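Local structure of Cow rumen GH26 endo-mannanase (Metagenome, 6UEH) at residues T262-I275 with W326-I340. The protein probably hydrolyses internal beta-1,4-mannosidic linkages of mannans such as galactomannan, as an endo-mannanase of glycoside hydrolase family 26. Sequence-based numbering, arbitrary orientation.
Sequences TYATSSTFKTADCI and WFWWGKAGAKTYVEI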
ATOM      1  N   THR A 262      -2.109   2.025  26.044  1.00 22.50           N
ATOM      2  CA  THR A 262      -1.934   1.144  24.900  1.00 23.69           C
ATOM      3  C   THR A 262      -2.521   1.769  23.640  1.00 22.69           C
ATOM      4  O   THR A 262      -3.436   2.593  23.710  1.00 21.35           O
ATOM      5  CB  THR A 262      -2.591  -0.235  25.144  1.00 24.78           C
ATOM      6  OG1 THR A 262      -2.253  -1.132  24.078  1.00 27.54           O
ATOM      7  CG2 THR A 262      -4.107  -0.108  25.231  1.00 22.27           C
ATOM      8  N   TYR A 263      -1.976   1.394  22.489  1.00 23.54           N
ATOM      9  CA  TYR A 263      -2.595   1.747  21.219  1.00 22.91           C
ATOM     10  C   TYR A 263      -3.232   0.502  20.616  1.00 23.28           C
ATOM     11  O   TYR A 263      -3.792   0.545  19.522  1.00 24.05           O
ATOM     12  CB  TYR A 263      -1.577   2.360  20.248  1.00 26.14           C
ATOM     13  CG  TYR A 263      -0.281   1.585  20.086  1.00 29.15           C
ATOM     14  CD1 TYR A 263      -0.275   0.286  19.589  1.00 30.19           C
ATOM     15  CD2 TYR A 263       0.940   2.168  20.401  1.00 32.03           C
ATOM     16  CE1 TYR A 263       0.902  -0.417  19.434  1.00 33.98           C
ATOM     17  CE2 TYR A 263       2.125   1.472  20.244  1.00 35.62           C
ATOM     18  CZ  TYR A 263       2.099   0.180  19.760  1.00 36.68           C
ATOM     19  OH  TYR A 263       3.272  -0.519  19.604  1.00 41.62           O
ATOM     20  N   ALA A 264      -3.129  -0.609  21.340  1.00 24.85           N
ATOM     21  CA  ALA A 264      -3.589  -1.903  20.847  1.00 26.84           C
ATOM     22  C   ALA A 264      -5.064  -2.141  21.159  1.00 25.63           C
ATOM     23  O   ALA A 264      -5.793  -1.213  21.508  1.00 22.42           O
ATOM     24  CB  ALA A 264      -2.739  -3.022  21.431  1.00 26.96           C
ATOM     25  N   THR A 265      -5.492  -3.394  21.035  1.00 28.15           N
ATOM     26  CA  THR A 265      -6.898  -3.751  21.196  1.00 28.60           C
ATOM     27  C   THR A 265      -7.183  -4.385  22.555  1.00 31.13           C
ATOM     28  O   THR A 265      -8.124  -5.167  22.701  1.00 33.65           O
ATOM     29  CB  THR A 265      -7.350  -4.723  20.088  1.00 29.17           C
ATOM     30  OG1 THR A 265      -6.520  -5.891  20.109  1.00 32.34           O
ATOM     31  CG2 THR A 265      -7.242  -4.061  18.725  1.00 27.34           C
ATOM     32  N   SER A 266      -6.374  -4.038  23.548  1.00 30.32           N
ATOM     33  CA  SER A 266      -6.455  -4.665  24.862  1.00 32.67           C
ATOM     34  C   SER A 266      -7.106  -3.770  25.916  1.00 31.24           C
ATOM     35  O   SER A 266      -7.115  -4.107  27.098  1.00 32.74           O
ATOM     36  CB  SER A 266      -5.054  -5.073  25.325  1.00 35.43           C
ATOM     37  OG  SER A 266      -4.152  -3.984  25.216  1.00 34.97           O
ATOM     38  N   SER A 267      -7.648  -2.634  25.490  1.00 28.81           N
ATOM     39  CA  SER A 267      -8.249  -1.684  26.421  1.00 28.01           C
ATOM     40  C   SER A 267      -9.759  -1.865  26.552  1.00 28.95           C
ATOM     41  O   SER A 267     -10.405  -2.428  25.670  1.00 29.59           O
ATOM     42  CB  SER A 267      -7.944  -0.249  25.987  1.00 25.35           C
ATOM     43  OG  SER A 267      -8.609   0.685  26.821  1.00 25.03           O
ATOM     44  N   THR A 268     -10.313  -1.378  27.660  1.00 28.69           N
ATOM     45  CA  THR A 268     -11.758  -1.384  27.865  1.00 28.91           C
ATOM     46  C   THR A 268     -12.391  -0.144  27.234  1.00 26.67           C
ATOM     47  O   THR A 268     -13.610   0.031  27.258  1.00 26.96           O
ATOM     48  CB  THR A 268     -12.116  -1.449  29.357  1.00 30.84           C
ATOM     49  OG1 THR A 268     -11.457  -0.383  30.053  1.00 29.97           O
ATOM     50  CG2 THR A 268     -11.676  -2.781  29.949  1.00 33.21           C
ATOM     51  N   PHE A 269     -11.541   0.717  26.683  1.00 24.77           N
ATOM     52  CA  PHE A 269     -11.968   1.855  25.874  1.00 23.19           C
ATOM     53  C   PHE A 269     -12.865   1.366  24.737  1.00 23.48           C
ATOM     54  O   PHE A 269     -12.440   0.566  23.903  1.00 22.48           O
ATOM     55  CB  PHE A 269     -10.735   2.589  25.328  1.00 21.31           C
ATOM     56  CG  PHE A 269     -11.038   3.861  24.579  1.00 20.21           C
ATOM     57  CD1 PHE A 269     -11.332   3.836  23.224  1.00 20.30           C
ATOM     58  CD2 PHE A 269     -10.971   5.088  25.219  1.00 19.56           C
ATOM     59  CE1 PHE A 269     -11.585   5.008  22.527  1.00 20.08           C
ATOM     60  CE2 PHE A 269     -11.222   6.266  24.530  1.00 19.62           C
ATOM     61  CZ  PHE A 269     -11.530   6.226  23.184  1.00 19.06           C
ATOM     62  N   LYS A 270     -14.111   1.830  24.720  1.00 23.94           N
ATOM     63  CA  LYS A 270     -15.050   1.442  23.670  1.00 24.54           C
ATOM     64  C   LYS A 270     -14.808   2.266  22.409  1.00 22.46           C
ATOM     65  O   LYS A 270     -15.174   3.440  22.344  1.00 21.95           O
ATOM     66  CB  LYS A 270     -16.495   1.606  24.147  1.00 26.28           C
ATOM     67  CG  LYS A 270     -16.892   0.638  25.253  1.00 29.11           C
ATOM     68  CD  LYS A 270     -18.371   0.757  25.592  1.00 32.08           C
ATOM     69  CE  LYS A 270     -18.768  -0.221  26.687  1.00 35.74           C
ATOM     70  NZ  LYS A 270     -17.986  -0.004  27.937  1.00 35.55           N
ATOM     71  N   THR A 271     -14.186   1.639  21.414  1.00 20.85           N
ATOM     72  CA  THR A 271     -13.764   2.328  20.196  1.00 19.46           C
ATOM     73  C   THR A 271     -14.901   3.088  19.511  1.00 20.01           C
ATOM     74  O   THR A 271     -14.742   4.252  19.140  1.00 18.79           O
ATOM     75  CB  THR A 271     -13.148   1.334  19.188  1.00 20.29           C
ATOM     76  OG1 THR A 271     -11.908   0.840  19.706  1.00 20.25           O
ATOM     77  CG2 THR A 271     -12.895   2.011  17.848  1.00 19.69           C
ATOM     78  N   ALA A 272     -16.046   2.432  19.358  1.00 21.83           N
ATOM     79  CA  ALA A 272     -17.182   3.027  18.659  1.00 23.35           C
ATOM     80  C   ALA A 272     -17.704   4.282  19.358  1.00 23.03           C
ATOM     81  O   ALA A 272     -18.290   5.155  18.721  1.00 23.70           O
ATOM     82  CB  ALA A 272     -18.302   2.006  18.510  1.00 25.62           C
ATOM     83  N   ASP A 273     -17.483   4.380  20.665  1.00 22.92           N
ATOM     84  CA  ASP A 273     -18.027   5.492  21.438  1.00 22.86           C
ATOM     85  C   ASP A 273     -17.185   6.762  21.354  1.00 20.53           C
ATOM     86  O   ASP A 273     -17.630   7.826  21.787  1.00 20.33           O
ATOM     87  CB  ASP A 273     -18.197   5.090  22.906  1.00 23.79           C
ATOM     88  CG  ASP A 273     -19.417   4.222  23.132  1.00 27.90           C
ATOM     89  OD1 ASP A 273     -20.279   4.172  22.231  1.00 30.10           O
ATOM     90  OD2 ASP A 273     -19.520   3.596  24.209  1.00 29.56           O
ATOM     91  N   CYS A 274     -15.984   6.668  20.790  1.00 19.81           N
ATOM     92  CA  CYS A 274     -15.102   7.833  20.743  1.00 19.00           C
ATOM     93  C   CYS A 274     -15.679   8.932  19.851  1.00 19.58           C
ATOM     94  O   CYS A 274     -15.273  10.088  19.943  1.00 21.12           O
ATOM     95  CB  CYS A 274     -13.699   7.444  20.265  1.00 18.05           C
ATOM     96  SG  CYS A 274     -13.539   7.142  18.493  1.00 21.24           S
ATOM     97  N   ILE A 275     -16.635   8.571  18.999  1.00 20.37           N
ATOM     98  CA  ILE A 275     -17.298   9.553  18.149  1.00 22.35           C
ATOM     99  C   ILE A 275     -18.749   9.769  18.573  1.00 24.50           C
ATOM    100  O   ILE A 275     -19.556  10.307  17.812  1.00 25.98           O
ATOM    101  CB  ILE A 275     -17.259   9.133  16.669  1.00 24.55           C
ATOM    102  CG1 ILE A 275     -17.904   7.759  16.486  1.00 25.44           C
ATOM    103  CG2 ILE A 275     -15.823   9.127  16.163  1.00 24.29           C
ATOM    104  CD1 ILE A 275     -17.956   7.292  15.045  1.00 26.88           C
ATOM    105  N   TRP A 326      -5.060  -4.481  14.967  1.00 22.70           N
ATOM    106  CA  TRP A 326      -4.131  -4.466  16.091  1.00 24.58           C
ATOM    107  C   TRP A 326      -4.039  -3.087  16.740  1.00 23.32           C
ATOM    108  O   TRP A 326      -3.446  -2.938  17.804  1.00 24.64           O
ATOM    109  CB  TRP A 326      -2.739  -4.947  15.665  1.00 25.81           C
ATOM    110  CG  TRP A 326      -2.185  -4.306  14.431  1.00 26.28           C
ATOM    111  CD1 TRP A 326      -1.864  -2.990  14.259  1.00 25.04           C
ATOM    112  CD2 TRP A 326      -1.847  -4.965  13.203  1.00 27.59           C
ATOM    113  NE1 TRP A 326      -1.364  -2.787  12.993  1.00 25.32           N
ATOM    114  CE2 TRP A 326      -1.342  -3.985  12.327  1.00 26.83           C
ATOM    115  CE3 TRP A 326      -1.931  -6.290  12.758  1.00 29.16           C
ATOM    116  CZ2 TRP A 326      -0.923  -4.286  11.031  1.00 27.31           C
ATOM    117  CZ3 TRP A 326      -1.514  -6.588  11.473  1.00 29.11           C
ATOM    118  CH2 TRP A 326      -1.016  -5.590  10.624  1.00 28.34           C
ATOM    119  N   PHE A 327      -4.629  -2.083  16.097  1.00 21.15           N
ATOM    120  CA  PHE A 327      -4.762  -0.758  16.698  1.00 20.08           C
ATOM    121  C   PHE A 327      -6.196  -0.561  17.180  1.00 20.59           C
ATOM    122  O   PHE A 327      -7.125  -1.118  16.592  1.00 19.61           O
ATOM    123  CB  PHE A 327      -4.377   0.333  15.700  1.00 18.78           C
ATOM    124  CG  PHE A 327      -2.901   0.418  15.432  1.00 20.11           C
ATOM    125  CD1 PHE A 327      -1.987   0.335  16.469  1.00 22.19           C
ATOM    126  CD2 PHE A 327      -2.428   0.568  14.139  1.00 19.99           C
ATOM    127  CE1 PHE A 327      -0.629   0.412  16.223  1.00 22.77           C
ATOM    128  CE2 PHE A 327      -1.069   0.643  13.886  1.00 20.48           C
ATOM    129  CZ  PHE A 327      -0.170   0.564  14.927  1.00 21.74           C
ATOM    130  N   TRP A 328      -6.384   0.230  18.236  1.00 20.58           N
ATOM    131  CA  TRP A 328      -7.706   0.344  18.851  1.00 20.71           C
ATOM    132  C   TRP A 328      -8.744   0.957  17.910  1.00 18.23           C
ATOM    133  O   TRP A 328      -9.928   0.637  18.001  1.00 18.02           O
ATOM    134  CB  TRP A 328      -7.642   1.149  20.160  1.00 21.95           C
ATOM    135  CG  TRP A 328      -7.265   2.606  20.029  1.00 20.85           C
ATOM    136  CD1 TRP A 328      -6.031   3.152  20.236  1.00 21.34           C
ATOM    137  CD2 TRP A 328      -8.136   3.700  19.698  1.00 19.98           C
ATOM    138  NE1 TRP A 328      -6.073   4.512  20.041  1.00 19.85           N
ATOM    139  CE2 TRP A 328      -7.353   4.874  19.709  1.00 19.77           C
ATOM    140  CE3 TRP A 328      -9.497   3.801  19.387  1.00 19.41           C
ATOM    141  CZ2 TRP A 328      -7.885   6.132  19.418  1.00 19.14           C
ATOM    142  CZ3 TRP A 328     -10.024   5.051  19.098  1.00 18.76           C
ATOM    143  CH2 TRP A 328      -9.219   6.200  19.117  1.00 19.04           C
ATOM    144  N   TRP A 329      -8.308   1.814  16.993  1.00 15.82           N
ATOM    145  CA  TRP A 329      -9.257   2.489  16.112  1.00 17.01           C
ATOM    146  C   TRP A 329      -9.857   1.568  15.044  1.00 18.18           C
ATOM    147  O   TRP A 329     -10.782   1.962  14.337  1.00 19.20           O
ATOM    148  CB  TRP A 329      -8.608   3.709  15.447  1.00 17.00           C
ATOM    149  CG  TRP A 329      -7.241   3.483  14.866  1.00 16.58           C
ATOM    150  CD1 TRP A 329      -6.943   2.893  13.672  1.00 17.58           C
ATOM    151  CD2 TRP A 329      -5.990   3.876  15.442  1.00 17.59           C
ATOM    152  NE1 TRP A 329      -5.582   2.883  13.475  1.00 17.38           N
ATOM    153  CE2 TRP A 329      -4.974   3.482  14.547  1.00 17.93           C
ATOM    154  CE3 TRP A 329      -5.627   4.518  16.633  1.00 19.11           C
ATOM    155  CZ2 TRP A 329      -3.622   3.708  14.804  1.00 17.98           C
ATOM    156  CZ3 TRP A 329      -4.285   4.741  16.885  1.00 19.31           C
ATOM    157  CH2 TRP A 329      -3.298   4.335  15.975  1.00 18.55           C
ATOM    158  N   GLY A 330      -9.350   0.343  14.938  1.00 18.75           N
ATOM    159  CA  GLY A 330      -9.887  -0.613  13.983  1.00 18.79           C
ATOM    160  C   GLY A 330     -10.662  -1.731  14.656  1.00 19.91           C
ATOM    161  O   GLY A 330     -11.211  -2.615  13.996  1.00 19.69           O
ATOM    162  N   LYS A 331     -10.710  -1.672  15.982  1.00 20.35           N
ATOM    163  CA  LYS A 331     -11.276  -2.732  16.809  1.00 22.25           C
ATOM    164  C   LYS A 331     -12.776  -2.937  16.597  1.00 23.65           C
ATOM    165  O   LYS A 331     -13.292  -4.034  16.805  1.00 24.81           O
ATOM    166  CB  LYS A 331     -10.999  -2.422  18.283  1.00 21.98           C
ATOM    167  CG  LYS A 331     -11.307  -3.541  19.256  1.00 23.96           C
ATOM    168  CD  LYS A 331     -10.930  -3.114  20.665  1.00 24.61           C
ATOM    169  CE  LYS A 331     -11.207  -4.208  21.682  1.00 27.78           C
ATOM    170  NZ  LYS A 331     -10.799  -3.775  23.045  1.00 29.54           N
ATOM    171  N   ALA A 332     -13.470  -1.881  16.184  1.00 23.80           N
ATOM    172  CA  ALA A 332     -14.920  -1.935  16.029  1.00 24.88           C
ATOM    173  C   ALA A 332     -15.351  -2.200  14.587  1.00 24.09           C
ATOM    174  O   ALA A 332     -16.539  -2.149  14.270  1.00 24.45           O
ATOM    175  CB  ALA A 332     -15.546  -0.646  16.533  1.00 24.57           C
ATOM    176  N   GLY A 333     -14.388  -2.478  13.715  1.00 22.43           N
ATOM    177  CA  GLY A 333     -14.700  -2.823  12.339  1.00 22.71           C
ATOM    178  C   GLY A 333     -14.518  -1.690  11.347  1.00 21.78           C
ATOM    179  O   GLY A 333     -14.280  -0.543  11.729  1.00 20.26           O
ATOM    180  N   ALA A 334     -14.644  -2.019  10.064  1.00 21.41           N
ATOM    181  CA  ALA A 334     -14.382  -1.074   8.984  1.00 20.61           C
ATOM    182  C   ALA A 334     -15.346   0.111   8.985  1.00 21.12           C
ATOM    183  O   ALA A 334     -14.922   1.256   8.853  1.00 20.32           O
ATOM    184  CB  ALA A 334     -14.435  -1.792   7.640  1.00 20.64           C
ATOM    185  N   LYS A 335     -16.638  -0.167   9.133  1.00 23.36           N
ATOM    186  CA  LYS A 335     -17.652   0.883   9.081  1.00 24.06           C
ATOM    187  C   LYS A 335     -17.439   1.923  10.179  1.00 23.85           C
ATOM    188  O   LYS A 335     -17.454   3.128   9.915  1.00 23.20           O
ATOM    189  CB  LYS A 335     -19.053   0.284   9.195  1.00 26.71           C
ATOM    190  CG  LYS A 335     -20.169   1.318   9.124  1.00 29.44           C
ATOM    191  CD  LYS A 335     -21.530   0.687   9.364  1.00 32.64           C
ATOM    192  CE  LYS A 335     -22.640   1.726   9.294  1.00 35.13           C
ATOM    193  NZ  LYS A 335     -22.470   2.805  10.311  1.00 35.88           N
ATOM    194  N   THR A 336     -17.235   1.454  11.405  1.00 23.20           N
ATOM    195  CA  THR A 336     -16.973   2.351  12.525  1.00 22.12           C
ATOM    196  C   THR A 336     -15.674   3.116  12.306  1.00 21.44           C
ATOM    197  O   THR A 336     -15.596   4.314  12.588  1.00 23.05           O
ATOM    198  CB  THR A 336     -16.903   1.587  13.861  1.00 21.23           C
ATOM    199  OG1 THR A 336     -18.188   1.028  14.158  1.00 22.30           O
ATOM    200  CG2 THR A 336     -16.490   2.523  14.994  1.00 20.65           C
ATOM    201  N   TYR A 337     -14.661   2.425  11.789  1.00 19.39           N
ATOM    202  CA  TYR A 337     -13.367   3.053  11.547  1.00 18.43           C
ATOM    203  C   TYR A 337     -13.474   4.231  10.584  1.00 19.20           C
ATOM    204  O   TYR A 337     -12.910   5.294  10.836  1.00 20.01           O
ATOM    205  CB  TYR A 337     -12.351   2.049  10.994  1.00 18.04           C
ATOM    206  CG  TYR A 337     -11.145   2.750  10.411  1.00 17.85           C
ATOM    207  CD1 TYR A 337     -10.179   3.310  11.237  1.00 17.05           C
ATOM    208  CD2 TYR A 337     -10.992   2.889   9.034  1.00 18.12           C
ATOM    209  CE1 TYR A 337      -9.085   3.974  10.712  1.00 16.59           C
ATOM    210  CE2 TYR A 337      -9.901   3.550   8.502  1.00 17.90           C
ATOM    211  CZ  TYR A 337      -8.951   4.091   9.345  1.00 17.26           C
ATOM    212  OH  TYR A 337      -7.860   4.751   8.815  1.00 16.92           O
ATOM    213  N   VAL A 338     -14.182   4.029   9.476  1.00 19.30           N
ATOM    214  CA  VAL A 338     -14.354   5.080   8.477  1.00 18.13           C
ATOM    215  C   VAL A 338     -15.039   6.296   9.097  1.00 18.69           C
ATOM    216  O   VAL A 338     -14.673   7.438   8.809  1.00 18.67           O
ATOM    217  CB  VAL A 338     -15.166   4.576   7.258  1.00 20.18           C
ATOM    218  CG1 VAL A 338     -15.542   5.728   6.338  1.00 19.99           C
ATOM    219  CG2 VAL A 338     -14.374   3.524   6.491  1.00 19.87           C
ATOM    220  N   GLU A 339     -16.015   6.048   9.967  1.00 19.33           N
ATOM    221  CA  GLU A 339     -16.704   7.128  10.666  1.00 20.43           C
ATOM    222  C   GLU A 339     -15.740   7.895  11.573  1.00 19.46           C
ATOM    223  O   GLU A 339     -15.827   9.116  11.688  1.00 19.75           O
ATOM    224  CB  GLU A 339     -17.884   6.580  11.474  1.00 23.36           C
ATOM    225  CG  GLU A 339     -18.988   5.972  10.612  1.00 27.39           C
ATOM    226  CD  GLU A 339     -20.132   5.397  11.430  1.00 33.81           C
ATOM    227  OE1 GLU A 339     -20.911   4.589  10.879  1.00 36.57           O
ATOM    228  OE2 GLU A 339     -20.258   5.756  12.620  1.00 35.73           O
ATOM    229  N   ILE A 340     -14.814   7.177  12.200  1.00 18.88           N
ATOM    230  CA  ILE A 340     -13.805   7.806  13.048  1.00 18.74           C
ATOM    231  C   ILE A 340     -12.860   8.675  12.218  1.00 17.72           C
ATOM    232  O   ILE A 340     -12.524   9.789  12.618  1.00 16.35           O
ATOM    233  CB  ILE A 340     -12.989   6.757  13.831  1.00 19.29           C
ATOM    234  CG1 ILE A 340     -13.901   5.995  14.797  1.00 21.33           C
ATOM    235  CG2 ILE A 340     -11.845   7.419  14.589  1.00 18.70           C
ATOM    236  CD1 ILE A 340     -13.193   4.920  15.593  1.00 15.49           C
TER
HETATM  237  O   HOH W   1      -8.488  -1.363  22.704  1.00 22.71           O
HETATM  238  O   HOH W   2      -3.596  -5.478  19.179  1.00 42.40           O
HETATM  239  O   HOH W   3     -13.127  -2.076  23.546  1.00 37.01           O
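F269 drives the edge of its phenyl ring toward a face of the six-membered ring of W328, centroids 5.2 Å apart and planes at 66°, while W329 CE3 lies over one face of the same indole. C274 SG meets the W328 rim near its plane and also touches I340 CD1. W328 is held at ring and backbone: NE1 donates to I241 O, and its backbone N donates to Y263 O over 2.9 Å. T271 CG2, anti to the backbone N, touches I340 CD1 and A332 CB; OG1 donates to W328 O at 2.6 Å, from the opposite face of that carbonyl to K331 N. I275 sets CD1 3.6 Å from E339 CB and CG2 against I340 CG1. Nearby, the F327 edge points to the face of Y263 in an offset edge-to-face pair, planes at 76°. The outer side is looser and wet. K331, fully extended, slides its CD past T265 CB, and NZ donates to T265 O at 3.0 Å, from above the carbonyl plane; water 3 links NZ to F269 O. An aromatic-aliphatic core thus joins the loop leading to helix 280-301 to the start of helix 334-351 and the turn before it on the TIM barrel, the lysine ammonium probably offsetting carbonyl dipoles at its rim.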